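Local atomic coordinates of 2-C-methyl-D-erythritol 2,4-cyclodiphosphate synthase (Francisella tularensis subsp. tularensis, PDB entry 3RE3), a protein that probably catalyses, as IspF of the non-mevalonate isoprenoid pathway, the conversion of 4-diphosphocytidyl-2-C-methyl-D-erythritol 2-phosphate to 2-C-methyl-D-erythritol 2,4-cyclodiphosphate with release of CMP. Residues A[45-48]-A[49-53]. Numbering follows the deposited sequence.
Sequences VLIH and ALCDA. With POP (pyrophosphate 2-), chain E.
The imidazole of His48 meets two groups in different ways: O1 of the bound pyrophosphate lies over one ring face, and the carboxylate of Asp52, one helical turn on, comes to its edge. The closest approach of the pyrophosphate to the ring is from its O1 to His48 CE1, at 3.2 Å. Within the ring plane Asp52 OD2 is 3.3 Å from His48 CD2 and 3.5 Å from His48 NE2, and the carboxylate itself is turned 79° from the imidazole. With CG anti to the backbone N (chi1 -169°), the His48 ring lies beside its own carbonyl carbon, on the flank that Asp52 shares. The second carboxylate oxygen, Asp52 OD1, accepts a hydrogen bond from the backbone N of Ile63, which links it to the start of helix 63-66 and should restrict its rotation. Asp52 N also bonds to His48 O (3.0 Å), part of the regular i to i+4 helix pattern that includes Ala49, Leu50 and Cys51. Elsewhere round the turn the packing is apolar: Leu46 CD2 rests 4.1 Å from Leu50 CB, and Ile47 CG2 lies beside Cys51 SG. Leu83 of helix 79-92 packs on Ile47, Leu50 and Cys51, whereas Val45 and Ala49 touch Thr154 of strand 151-161. Near the pyrophosphate, Val45 CA comes within 3.6 Å of its O4. Asp13 of strand 6-16 touches His48, and Lys136 of a neighbouring subunit packs on Asp52, a setting consistent with the interfacial active site of trimeric IspF (YgbB) enzymes.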
loop_
_atom_site.group_PDB
_atom_site.type_symbol
_atom_site.label_atom_id
_atom_site.label_comp_id
_atom_site.label_asym_id
_atom_site.label_seq_id
_atom_site.Cartn_x
_atom_site.Cartn_y
_atom_site.Cartn_z
ATOM N N VAL A 45 -5.561 1.761 15.202
ATOM C CA VAL A 45 -5.334 1.328 13.830
ATOM C C VAL A 45 -3.878 1.546 13.377
ATOM O O VAL A 45 -3.318 0.722 12.646
ATOM C CB VAL A 45 -6.371 1.963 12.854
ATOM C CG1 VAL A 45 -6.148 3.453 12.710
ATOM C CG2 VAL A 45 -6.343 1.288 11.508
ATOM N N LEU A 46 -3.261 2.641 13.813
ATOM C CA LEU A 46 -1.897 2.939 13.378
ATOM C C LEU A 46 -0.872 2.029 14.048
ATOM O O LEU A 46 -0.039 1.425 13.385
ATOM C CB LEU A 46 -1.541 4.413 13.592
ATOM C CG LEU A 46 -0.203 4.811 12.964
ATOM C CD1 LEU A 46 -0.004 6.314 12.876
ATOM C CD2 LEU A 46 0.922 4.202 13.749
ATOM N N ILE A 47 -0.930 1.935 15.368
ATOM C CA ILE A 47 0.034 1.109 16.059
ATOM C C ILE A 47 -0.115 -0.333 15.579
ATOM O O ILE A 47 0.843 -1.100 15.537
ATOM C CB ILE A 47 -0.107 1.225 17.579
ATOM C CG1 ILE A 47 0.348 2.614 18.023
ATOM C CG2 ILE A 47 0.698 0.136 18.284
ATOM C CD1 ILE A 47 0.573 2.746 19.509
ATOM N N HIS A 48 -1.329 -0.695 15.212
ATOM C CA HIS A 48 -1.581 -2.029 14.700
ATOM C C HIS A 48 -0.869 -2.257 13.359
ATOM O O HIS A 48 -0.084 -3.195 13.225
ATOM C CB HIS A 48 -3.087 -2.272 14.567
ATOM C CG HIS A 48 -3.448 -3.698 14.295
ATOM N ND1 HIS A 48 -4.382 -4.382 15.039
ATOM C CD2 HIS A 48 -3.011 -4.563 13.349
ATOM C CE1 HIS A 48 -4.499 -5.614 14.571
ATOM N NE2 HIS A 48 -3.678 -5.747 13.548
ATOM N N ALA A 49 -1.119 -1.395 12.379
ATOM C CA ALA A 49 -0.462 -1.542 11.094
ATOM C C ALA A 49 1.069 -1.466 11.284
ATOM O O ALA A 49 1.838 -2.152 10.606
ATOM C CB ALA A 49 -0.942 -0.475 10.139
ATOM N N LEU A 50 1.499 -0.638 12.231
ATOM C CA LEU A 50 2.918 -0.442 12.508
ATOM C C LEU A 50 3.576 -1.714 13.035
ATOM O O LEU A 50 4.621 -2.105 12.551
ATOM C CB LEU A 50 3.108 0.696 13.500
ATOM C CG LEU A 50 4.527 0.943 13.975
ATOM C CD1 LEU A 50 5.405 1.264 12.796
ATOM C CD2 LEU A 50 4.546 2.091 14.963
ATOM N N CYS A 51 2.960 -2.351 14.028
ATOM C CA CYS A 51 3.431 -3.638 14.528
ATOM C C CYS A 51 3.483 -4.673 13.417
ATOM O O CYS A 51 4.460 -5.400 13.284
ATOM C CB CYS A 51 2.529 -4.143 15.643
ATOM S SG CYS A 51 2.614 -3.166 17.150
ATOM N N ASP A 52 2.418 -4.738 12.629
ATOM C CA ASP A 52 2.376 -5.618 11.474
ATOM C C ASP A 52 3.547 -5.382 10.517
ATOM O O ASP A 52 4.114 -6.337 10.000
ATOM C CB ASP A 52 1.049 -5.447 10.720
ATOM C CG ASP A 52 -0.094 -6.230 11.349
ATOM O OD1 ASP A 52 0.182 -7.122 12.188
ATOM O OD2 ASP A 52 -1.267 -5.967 10.988
ATOM N N ALA A 53 3.903 -4.123 10.274
ATOM C CA ALA A 53 4.974 -3.810 9.333
ATOM C C ALA A 53 6.311 -4.330 9.857
ATOM O O ALA A 53 7.125 -4.896 9.118
ATOM C CB ALA A 53 5.048 -2.308 9.082
HETATM P P1 POP E . -8.354 -4.650 12.748
HETATM O O1 POP E . -7.066 -5.441 12.697
HETATM O O2 POP E . -8.959 -4.608 11.362
HETATM O O3 POP E . -9.314 -5.327 13.696
HETATM O O POP E . -8.050 -3.148 13.266
HETATM P P2 POP E . -8.263 -2.646 14.791
HETATM O O4 POP E . -7.477 -1.370 14.974
HETATM O O5 POP E . -9.727 -2.388 15.072
HETATM O O6 POP E . -7.731 -3.673 15.765
#